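Local coordinates for protein beta-galacturonidase (Eisenbergiella tayi, PDB 6NCW) that is a glycoside hydrolase family 2 beta-galacturonidase that probably releases terminal galacturonic acid, and possibly glucuronic acid, from beta-linked substrates, at residues S90-F98 / Q352-A363; F290-K301 / L318-I328. All coordinates share one frame; numbering follows the deposited sequence.

In the fold
Both contacts involve helices of the TIM-barrel domain. Interaction 1 ties one of them, helix 349-364, to the end of strand 86-92 of the N-terminal beta-sandwich and the turn that follows. Interaction 2 pairs helices 290-302 and 317-326 on the outside of the barrel. In sequence, both helices of interaction 2 come between the two halves of interaction 1. After helix 317-326 come strand 329-333, the short helix 341-344 and then helix 349-364. The two centres lie 23 Å apart, and the nearest atoms are about 7 Å apart without touching. One contact therefore joins two domains, and the other packs the barrel's own helical layer.

Interaction 1: S90-F98 / Q352-A363; sequences SHYNAYTPF and QCGDCIREMITA
The interface between the N-terminal beta-sandwich and the TIM barrel is built here from His91, Thr96 and Tyr92 against Glu359 and Gln352 of helix 349-364. Glu359 is the polar centre. His91 NE2 donates to Glu359 OE2 at 3.1 Å, with a nearly straight N-H line of 174°. The bond uses the syn lone pair of OE2, and ring and carboxylate are nearly coplanar. Thr96 OG1 donates to Glu359 OE2 at 2.8 Å, close to the C-O axis. The bonds from His91 and Thr96 fix the rotation of the carboxylate and would favour its charged form. Asn93 ND2 donates to Thr96 OG1 at 3.3 Å and so positions the hydroxyl; Asn93 OD1 is held by His335.

The amide of Gln352 lies flat over one face of the Tyr92 ring, the planes 4° apart. Gln352 CD is 3.4 Å from Tyr92 CE2. The chain of Gln352 is extended beyond CG (chi2 170°), which carries the amide out over the ring. Asp123 and Ala125 bind that amide, and Ser124 binds Tyr92 OH. Thr96 CG2 packs 4.0 Å from Cys356 SG. Farther along the helix, Pro97 CG rests 3.9 Å from Ala363 CB. The arrangement is a His-carboxylate hydrogen bond with an amide-aromatic stack, set at a sandwich-to-barrel domain junction of a GH2 enzyme.

Interaction 2: F290-K301 / L318-I328; sequences FSAMQHDLMLIK and LFLDLCDEQGI
Leu322 and Leu297 form the apolar centre between helices 290-302 and 317-326. Leu322 is a knob in a hole made by Phe290, Met293, Gln294 and Leu297. Its CB lies 3.6 Å from Leu297 CD1, while its two methyls reach the Phe290 ring, with CD2 3.6 Å from Phe290 CE1. The other branch of Leu297, CD2, fits between Phe319 CZ and Ile328 CD1. Met293, its chain extended (chi2 179°), packs SD on Phe319 CB and sets it 5.4 Å from the Phe319 ring centroid, a Met-aromatic contact at the ring edge. Leu318 CD2 also packs on this sulfur.

Toward the polar edge, Gln294 and Gln326 reach across to each other and exchange two amide hydrogen bonds, their planes 36° apart. Gln326 NE2 meets Gln294 OE1 on a lone pair in the carbonyl plane at 3.0 Å. Gln294 NE2 returns to Gln326 OE1 at 2.9 Å. Lys301 NZ donates to Gln326 OE1 at 2.8 Å, from the face opposite to Gln294 NE2. Gln326 NE2 also binds Leu322 O at 3.0 Å. Four hydrogen bonds, two with Gln294 and one each with Lys301 and Leu322 O, hold this buried amide. Gly327, with positive phi, is the first residue to leave helical angles, in a Schellman motif, and Ile328 joins the core.

The axes of segments 290-301 and 318-326 approach to 10.3 Å and cross at -41°. A second subunit packs its Pro38 on Gln294 and its Gln36 on Gln326. Toward the barrel strands, Leu297 and Phe319 rest on Ile308 of strand 307-309, and Cys323 touches Val330 of strand 329-333.

Interaction 1: S90-F98 / Q352-A363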
loop_
_atom_site.group_PDB
_atom_site.type_symbol
_atom_site.label_atom_id
_atom_site.label_comp_id
_atom_site.label_asym_id
_atom_site.label_seq_id
_atom_site.Cartn_x
_atom_site.Cartn_y
_atom_site.Cartn_z
ATOM N N SER A 90 43.998 -2.549 -11.636
ATOM C CA SER A 90 42.822 -3.382 -11.427
ATOM C C SER A 90 42.568 -3.514 -9.933
ATOM O O SER A 90 43.447 -3.236 -9.105
ATOM C CB SER A 90 42.984 -4.756 -12.077
ATOM O OG SER A 90 43.825 -5.567 -11.293
ATOM N N HIS A 91 41.351 -3.939 -9.594
ATOM C CA HIS A 91 40.949 -3.988 -8.193
ATOM C C HIS A 91 39.780 -4.941 -8.007
ATOM O O HIS A 91 38.966 -5.136 -8.912
ATOM C CB HIS A 91 40.564 -2.599 -7.681
ATOM C CG HIS A 91 40.309 -2.543 -6.205
ATOM N ND1 HIS A 91 39.037 -2.463 -5.670
ATOM C CD2 HIS A 91 41.163 -2.520 -5.153
ATOM C CE1 HIS A 91 39.124 -2.393 -4.351
ATOM N NE2 HIS A 91 40.403 -2.430 -4.012
ATOM N N TYR A 92 39.724 -5.541 -6.823
ATOM C CA TYR A 92 38.593 -6.338 -6.379
ATOM C C TYR A 92 38.155 -5.827 -5.014
ATOM O O TYR A 92 39.003 -5.501 -4.168
ATOM C CB TYR A 92 38.924 -7.839 -6.279
ATOM C CG TYR A 92 37.768 -8.654 -5.746
ATOM C CD1 TYR A 92 36.816 -9.166 -6.610
ATOM C CD2 TYR A 92 37.604 -8.883 -4.366
ATOM C CE1 TYR A 92 35.729 -9.906 -6.135
ATOM C CE2 TYR A 92 36.510 -9.622 -3.875
ATOM C CZ TYR A 92 35.575 -10.128 -4.768
ATOM O OH TYR A 92 34.480 -10.872 -4.332
ATOM N N ASN A 93 36.822 -5.763 -4.830
ATOM C CA ASN A 93 36.078 -5.395 -3.618
ATOM C C ASN A 93 35.493 -3.999 -3.773
ATOM O O ASN A 93 36.225 -3.023 -3.971
ATOM C CB ASN A 93 36.919 -5.459 -2.342
ATOM C CG ASN A 93 36.061 -5.490 -1.074
ATOM O OD1 ASN A 93 35.109 -6.272 -0.971
ATOM N ND2 ASN A 93 36.399 -4.652 -0.109
ATOM N N ALA A 94 34.169 -3.901 -3.664
ATOM C CA ALA A 94 33.464 -2.662 -3.968
ATOM C C ALA A 94 33.710 -1.577 -2.933
ATOM O O ALA A 94 33.432 -0.404 -3.202
ATOM C CB ALA A 94 31.955 -2.930 -4.058
ATOM N N TYR A 95 34.200 -1.936 -1.756
ATOM C CA TYR A 95 33.969 -1.122 -0.582
ATOM C C TYR A 95 35.226 -0.496 -0.000
ATOM O O TYR A 95 35.126 0.203 1.011
ATOM C CB TYR A 95 33.253 -1.965 0.489
ATOM C CG TYR A 95 32.000 -2.659 0.011
ATOM C CD1 TYR A 95 30.836 -1.938 -0.250
ATOM C CD2 TYR A 95 31.967 -4.050 -0.155
ATOM C CE1 TYR A 95 29.654 -2.586 -0.664
ATOM C CE2 TYR A 95 30.807 -4.703 -0.561
ATOM C CZ TYR A 95 29.659 -3.969 -0.822
ATOM O OH TYR A 95 28.520 -4.625 -1.234
ATOM N N THR A 96 36.399 -0.717 -0.611
ATOM C CA THR A 96 37.652 -0.149 -0.155
ATOM C C THR A 96 38.319 0.639 -1.286
ATOM O O THR A 96 38.184 0.287 -2.463
ATOM C CB THR A 96 38.606 -1.240 0.350
ATOM O OG1 THR A 96 38.638 -2.335 -0.579
ATOM C CG2 THR A 96 38.156 -1.755 1.732
ATOM N N PRO A 97 39.017 1.721 -0.961
ATOM C CA PRO A 97 39.626 2.556 -2.004
ATOM C C PRO A 97 40.924 1.949 -2.517
ATOM O O PRO A 97 41.548 1.101 -1.874
ATOM C CB PRO A 97 39.885 3.890 -1.292
ATOM C CG PRO A 97 40.019 3.532 0.150
ATOM C CD PRO A 97 39.243 2.253 0.396
ATOM N N PHE A 98 41.294 2.368 -3.720
ATOM C CA PHE A 98 42.543 1.940 -4.350
ATOM C C PHE A 98 43.020 3.074 -5.244
ATOM O O PHE A 98 42.290 4.038 -5.486
ATOM C CB PHE A 98 42.382 0.627 -5.148
ATOM C CG PHE A 98 41.414 0.717 -6.343
ATOM C CD1 PHE A 98 40.039 0.620 -6.157
ATOM C CD2 PHE A 98 41.895 0.864 -7.638
ATOM C CE1 PHE A 98 39.160 0.672 -7.241
ATOM C CE2 PHE A 98 41.032 0.924 -8.727
ATOM C CZ PHE A 98 39.654 0.825 -8.530
ATOM N N GLN A 352 41.736 -11.953 -0.805
ATOM C CA GLN A 352 40.760 -10.867 -0.896
ATOM C C GLN A 352 40.377 -10.326 0.483
ATOM O O GLN A 352 40.131 -9.121 0.627
ATOM C CB GLN A 352 39.545 -11.344 -1.692
ATOM C CG GLN A 352 39.851 -11.453 -3.200
ATOM C CD GLN A 352 38.766 -12.155 -3.998
ATOM O OE1 GLN A 352 37.857 -12.753 -3.429
ATOM N NE2 GLN A 352 38.857 -12.080 -5.333
ATOM N N CYS A 353 40.361 -11.179 1.510
ATOM C CA CYS A 353 40.147 -10.703 2.872
ATOM C C CYS A 353 41.322 -9.864 3.337
ATOM O O CYS A 353 41.146 -8.730 3.807
ATOM C CB CYS A 353 39.938 -11.884 3.820
ATOM S SG CYS A 353 38.301 -12.575 3.788
ATOM N N GLY A 354 42.535 -10.413 3.205
ATOM C CA GLY A 354 43.729 -9.650 3.525
ATOM C C GLY A 354 43.789 -8.311 2.818
ATOM O O GLY A 354 44.111 -7.291 3.432
ATOM N N ASP A 355 43.474 -8.290 1.517
ATOM C CA ASP A 355 43.468 -7.026 0.778
ATOM C C ASP A 355 42.441 -6.046 1.349
ATOM O O ASP A 355 42.726 -4.852 1.511
ATOM C CB ASP A 355 43.192 -7.280 -0.703
ATOM C CG ASP A 355 44.379 -7.910 -1.428
ATOM O OD1 ASP A 355 45.508 -7.860 -0.901
ATOM O OD2 ASP A 355 44.176 -8.447 -2.537
ATOM N N CYS A 356 41.226 -6.527 1.624
ATOM C CA CYS A 356 40.199 -5.652 2.186
ATOM C C CYS A 356 40.639 -5.095 3.534
ATOM O O CYS A 356 40.531 -3.892 3.786
ATOM C CB CYS A 356 38.872 -6.407 2.317
ATOM S SG CYS A 356 37.482 -5.424 3.034
ATOM N N ILE A 357 41.146 -5.958 4.409
ATOM C CA ILE A 357 41.590 -5.499 5.722
ATOM C C ILE A 357 42.716 -4.469 5.588
ATOM O O ILE A 357 42.697 -3.412 6.229
ATOM C CB ILE A 357 42.019 -6.700 6.572
ATOM C CG1 ILE A 357 40.800 -7.600 6.849
ATOM C CG2 ILE A 357 42.714 -6.226 7.870
ATOM C CD1 ILE A 357 41.121 -8.716 7.821
ATOM N N ARG A 358 43.729 -4.772 4.769
ATOM C CA ARG A 358 44.846 -3.837 4.608
ATOM C C ARG A 358 44.357 -2.476 4.136
ATOM O O ARG A 358 44.718 -1.439 4.709
ATOM C CB ARG A 358 45.870 -4.398 3.628
ATOM C CG ARG A 358 46.835 -5.385 4.252
ATOM C CD ARG A 358 47.880 -5.834 3.233
ATOM N NE ARG A 358 47.288 -6.719 2.236
ATOM C CZ ARG A 358 47.247 -8.045 2.353
ATOM N NH1 ARG A 358 47.781 -8.640 3.418
ATOM N NH2 ARG A 358 46.678 -8.774 1.402
ATOM N N GLU A 359 43.516 -2.462 3.097
ATOM C CA GLU A 359 43.051 -1.199 2.539
ATOM C C GLU A 359 42.142 -0.458 3.510
ATOM O O GLU A 359 42.247 0.769 3.647
ATOM C CB GLU A 359 42.353 -1.456 1.212
ATOM C CG GLU A 359 43.329 -1.907 0.115
ATOM C CD GLU A 359 42.599 -2.298 -1.166
ATOM O OE1 GLU A 359 43.240 -2.370 -2.226
ATOM O OE2 GLU A 359 41.371 -2.523 -1.110
ATOM N N MET A 360 41.274 -1.198 4.216
ATOM C CA MET A 360 40.349 -0.598 5.172
ATOM C C MET A 360 41.094 0.112 6.300
ATOM O O MET A 360 40.828 1.281 6.593
ATOM C CB MET A 360 39.413 -1.686 5.714
ATOM C CG MET A 360 38.707 -1.405 7.017
ATOM S SD MET A 360 37.677 -2.832 7.535
ATOM C CE MET A 360 38.846 -3.964 8.294
ATOM N N ILE A 361 42.030 -0.573 6.952
ATOM C CA ILE A 361 42.666 0.036 8.122
ATOM C C ILE A 361 43.643 1.126 7.696
ATOM O O ILE A 361 43.709 2.192 8.323
ATOM C CB ILE A 361 43.332 -1.031 9.012
ATOM C CG1 ILE A 361 42.257 -1.961 9.590
ATOM C CG2 ILE A 361 44.100 -0.376 10.166
ATOM C CD1 ILE A 361 42.770 -3.053 10.502
ATOM N N THR A 362 44.397 0.902 6.612
ATOM C CA THR A 362 45.308 1.945 6.143
ATOM C C THR A 362 44.546 3.231 5.830
ATOM O O THR A 362 44.996 4.325 6.177
ATOM C CB THR A 362 46.089 1.458 4.920
ATOM O OG1 THR A 362 46.770 0.241 5.254
ATOM C CG2 THR A 362 47.122 2.495 4.476
ATOM N N ALA A 363 43.358 3.114 5.235
ATOM C CA ALA A 363 42.614 4.300 4.827
ATOM C C ALA A 363 41.889 4.956 5.996
ATOM O O ALA A 363 41.806 6.189 6.056
ATOM C CB ALA A 363 41.617 3.925 3.726
HETATM O O HOH W 1 40.226 -5.198 -1.960
#

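Interaction 2: F290-K301 / L318-I328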
loop_
_atom_site.group_PDB
_atom_site.type_symbol
_atom_site.label_atom_id
_atom_site.label_comp_id
_atom_site.label_asym_id
_atom_site.label_seq_id
_atom_site.Cartn_x
_atom_site.Cartn_y
_atom_site.Cartn_z
ATOM N N PHE A 290 25.865 12.584 0.014
ATOM C CA PHE A 290 25.944 13.242 1.311
ATOM C C PHE A 290 24.570 13.474 1.933
ATOM O O PHE A 290 24.347 13.160 3.105
ATOM C CB PHE A 290 26.695 14.569 1.120
ATOM C CG PHE A 290 26.566 15.522 2.262
ATOM C CD1 PHE A 290 27.381 15.392 3.389
ATOM C CD2 PHE A 290 25.672 16.593 2.188
ATOM C CE1 PHE A 290 27.286 16.299 4.447
ATOM C CE2 PHE A 290 25.571 17.500 3.226
ATOM C CZ PHE A 290 26.377 17.351 4.364
ATOM N N SER A 291 23.637 14.020 1.150
ATOM C CA SER A 291 22.324 14.366 1.678
ATOM C C SER A 291 21.589 13.137 2.194
ATOM O O SER A 291 20.879 13.209 3.206
ATOM C CB SER A 291 21.501 15.071 0.601
ATOM O OG SER A 291 22.076 16.328 0.289
ATOM N N ALA A 292 21.726 12.006 1.490
ATOM C CA ALA A 292 21.058 10.780 1.898
ATOM C C ALA A 292 21.714 10.186 3.140
ATOM O O ALA A 292 21.022 9.654 4.025
ATOM C CB ALA A 292 21.067 9.777 0.743
ATOM N N MET A 293 23.043 10.284 3.222
ATOM C CA MET A 293 23.774 9.863 4.415
ATOM C C MET A 293 23.305 10.615 5.638
ATOM O O MET A 293 23.005 10.016 6.672
ATOM C CB MET A 293 25.271 10.103 4.233
ATOM C CG MET A 293 25.901 9.196 3.227
ATOM S SD MET A 293 27.665 9.563 3.060
ATOM C CE MET A 293 28.063 8.285 1.865
ATOM N N GLN A 294 23.313 11.948 5.557
ATOM C CA GLN A 294 22.943 12.755 6.705
ATOM C C GLN A 294 21.481 12.537 7.072
ATOM O O GLN A 294 21.126 12.525 8.258
ATOM C CB GLN A 294 23.233 14.236 6.422
ATOM C CG GLN A 294 23.007 15.156 7.605
ATOM C CD GLN A 294 23.713 14.679 8.867
ATOM O OE1 GLN A 294 24.675 13.915 8.803
ATOM N NE2 GLN A 294 23.231 15.128 10.022
ATOM N N HIS A 295 20.620 12.332 6.072
ATOM C CA HIS A 295 19.222 12.033 6.369
ATOM C C HIS A 295 19.099 10.758 7.207
ATOM O O HIS A 295 18.400 10.745 8.227
ATOM C CB HIS A 295 18.417 11.909 5.079
ATOM C CG HIS A 295 16.944 11.925 5.305
ATOM N ND1 HIS A 295 16.179 10.779 5.330
ATOM C CD2 HIS A 295 16.102 12.948 5.575
ATOM C CE1 HIS A 295 14.920 11.099 5.570
ATOM N NE2 HIS A 295 14.849 12.406 5.742
ATOM N N ASP A 296 19.791 9.684 6.804
ATOM C CA ASP A 296 19.868 8.484 7.638
ATOM C C ASP A 296 20.397 8.811 9.034
ATOM O O ASP A 296 19.851 8.344 10.043
ATOM C CB ASP A 296 20.756 7.415 6.995
ATOM C CG ASP A 296 20.074 6.668 5.836
ATOM O OD1 ASP A 296 18.928 7.011 5.449
ATOM O OD2 ASP A 296 20.721 5.738 5.289
ATOM N N LEU A 297 21.485 9.584 9.116
ATOM C CA LEU A 297 22.083 9.836 10.423
ATOM C C LEU A 297 21.116 10.584 11.333
ATOM O O LEU A 297 21.049 10.300 12.537
ATOM C CB LEU A 297 23.406 10.590 10.271
ATOM C CG LEU A 297 24.526 9.649 9.824
ATOM C CD1 LEU A 297 25.853 10.361 9.560
ATOM C CD2 LEU A 297 24.690 8.563 10.867
ATOM N N MET A 298 20.325 11.506 10.771
ATOM C CA MET A 298 19.361 12.243 11.583
ATOM C C MET A 298 18.222 11.350 12.068
ATOM O O MET A 298 17.736 11.535 13.187
ATOM C CB MET A 298 18.821 13.450 10.801
ATOM C CG MET A 298 19.890 14.501 10.546
ATOM S SD MET A 298 19.280 16.045 9.828
ATOM C CE MET A 298 18.461 15.476 8.302
ATOM N N LEU A 299 17.791 10.372 11.262
ATOM C CA LEU A 299 16.814 9.420 11.764
ATOM C C LEU A 299 17.420 8.573 12.872
ATOM O O LEU A 299 16.812 8.389 13.934
ATOM C CB LEU A 299 16.294 8.534 10.627
ATOM C CG LEU A 299 15.518 9.260 9.534
ATOM C CD1 LEU A 299 15.141 8.300 8.364
ATOM C CD2 LEU A 299 14.268 9.906 10.118
ATOM N N ILE A 300 18.648 8.100 12.655
ATOM C CA ILE A 300 19.318 7.256 13.638
ATOM C C ILE A 300 19.533 8.013 14.952
ATOM O O ILE A 300 19.315 7.466 16.043
ATOM C CB ILE A 300 20.626 6.716 13.024
ATOM C CG1 ILE A 300 20.279 5.718 11.892
ATOM C CG2 ILE A 300 21.513 6.106 14.072
ATOM C CD1 ILE A 300 21.485 5.255 11.055
ATOM N N LYS A 301 19.889 9.300 14.873
ATOM C CA LYS A 301 19.978 10.116 16.089
ATOM C C LYS A 301 18.603 10.328 16.726
ATOM O O LYS A 301 18.480 10.312 17.951
ATOM C CB LYS A 301 20.650 11.464 15.786
ATOM C CG LYS A 301 22.157 11.365 15.645
ATOM C CD LYS A 301 22.781 12.524 14.837
ATOM C CE LYS A 301 22.300 13.906 15.290
ATOM N NZ LYS A 301 23.036 15.048 14.604
ATOM N N LEU A 318 33.258 9.456 3.526
ATOM C CA LEU A 318 32.377 10.592 3.757
ATOM C C LEU A 318 31.383 10.291 4.886
ATOM O O LEU A 318 31.070 11.164 5.702
ATOM C CB LEU A 318 31.658 10.941 2.452
ATOM C CG LEU A 318 30.720 12.151 2.416
ATOM C CD1 LEU A 318 31.505 13.453 2.569
ATOM C CD2 LEU A 318 29.937 12.147 1.109
ATOM N N PHE A 319 30.884 9.055 4.950
ATOM C CA PHE A 319 29.956 8.687 6.021
ATOM C C PHE A 319 30.682 8.650 7.361
ATOM O O PHE A 319 30.184 9.177 8.363
ATOM C CB PHE A 319 29.304 7.326 5.719
ATOM C CG PHE A 319 28.205 6.943 6.693
ATOM C CD1 PHE A 319 26.940 7.520 6.598
ATOM C CD2 PHE A 319 28.437 6.014 7.689
ATOM C CE1 PHE A 319 25.916 7.173 7.491
ATOM C CE2 PHE A 319 27.430 5.667 8.593
ATOM C CZ PHE A 319 26.167 6.248 8.488
ATOM N N LEU A 320 31.871 8.033 7.386
ATOM C CA LEU A 320 32.686 8.008 8.599
ATOM C C LEU A 320 33.020 9.420 9.068
ATOM O O LEU A 320 32.973 9.697 10.269
ATOM C CB LEU A 320 33.965 7.199 8.355
ATOM C CG LEU A 320 33.754 5.728 7.955
ATOM C CD1 LEU A 320 35.059 5.063 7.551
ATOM C CD2 LEU A 320 33.111 4.947 9.099
ATOM N N ASP A 321 33.351 10.326 8.139
ATOM C CA ASP A 321 33.544 11.737 8.496
ATOM C C ASP A 321 32.331 12.277 9.242
ATOM O O ASP A 321 32.466 12.974 10.252
ATOM C CB ASP A 321 33.781 12.616 7.256
ATOM C CG ASP A 321 35.179 12.465 6.643
ATOM O OD1 ASP A 321 35.339 12.910 5.479
ATOM O OD2 ASP A 321 36.100 11.899 7.289
ATOM N N LEU A 322 31.132 12.004 8.727
ATOM C CA LEU A 322 29.934 12.536 9.371
ATOM C C LEU A 322 29.701 11.904 10.740
ATOM O O LEU A 322 29.119 12.546 11.625
ATOM C CB LEU A 322 28.717 12.339 8.471
ATOM C CG LEU A 322 28.684 13.210 7.209
ATOM C CD1 LEU A 322 27.756 12.598 6.137
ATOM C CD2 LEU A 322 28.255 14.638 7.540
ATOM N N CYS A 323 30.142 10.657 10.937
ATOM C CA CYS A 323 30.054 10.057 12.267
ATOM C C CYS A 323 31.069 10.693 13.218
ATOM O O CYS A 323 30.741 10.960 14.380
ATOM C CB CYS A 323 30.268 8.540 12.190
ATOM S SG CYS A 323 28.962 7.582 11.298
ATOM N N ASP A 324 32.308 10.922 12.740
ATOM C CA ASP A 324 33.318 11.667 13.502
ATOM C C ASP A 324 32.773 12.996 14.004
ATOM O O ASP A 324 32.873 13.310 15.195
ATOM C CB ASP A 324 34.557 11.927 12.639
ATOM C CG ASP A 324 35.299 10.668 12.275
ATOM O OD1 ASP A 324 35.115 9.636 12.961
ATOM O OD2 ASP A 324 36.067 10.710 11.285
ATOM N N GLU A 325 32.203 13.803 13.092
ATOM C CA GLU A 325 31.690 15.129 13.436
ATOM C C GLU A 325 30.500 15.092 14.385
ATOM O O GLU A 325 30.261 16.082 15.081
ATOM C CB GLU A 325 31.285 15.893 12.171
ATOM C CG GLU A 325 32.472 16.264 11.315
ATOM C CD GLU A 325 32.096 16.905 9.996
ATOM O OE1 GLU A 325 32.861 16.733 9.027
ATOM O OE2 GLU A 325 31.058 17.597 9.923
ATOM N N GLN A 326 29.734 13.996 14.425
ATOM C CA GLN A 326 28.533 13.961 15.252
ATOM C C GLN A 326 28.670 13.061 16.475
ATOM O O GLN A 326 27.721 12.938 17.250
ATOM C CB GLN A 326 27.324 13.556 14.392
ATOM C CG GLN A 326 26.959 14.666 13.385
ATOM C CD GLN A 326 25.884 14.270 12.341
ATOM O OE1 GLN A 326 24.723 14.629 12.472
ATOM N NE2 GLN A 326 26.296 13.585 11.289
ATOM N N GLY A 327 29.836 12.468 16.700
ATOM C CA GLY A 327 30.042 11.689 17.907
ATOM C C GLY A 327 29.378 10.336 17.882
ATOM O O GLY A 327 28.998 9.821 18.934
ATOM N N ILE A 328 29.213 9.748 16.703
ATOM C CA ILE A 328 28.562 8.450 16.553
ATOM C C ILE A 328 29.649 7.382 16.516
ATOM O O ILE A 328 30.584 7.479 15.722
ATOM C CB ILE A 328 27.689 8.425 15.283
ATOM C CG1 ILE A 328 26.540 9.438 15.419
ATOM C CG2 ILE A 328 27.142 7.023 15.019
ATOM C CD1 ILE A 328 25.779 9.718 14.138
#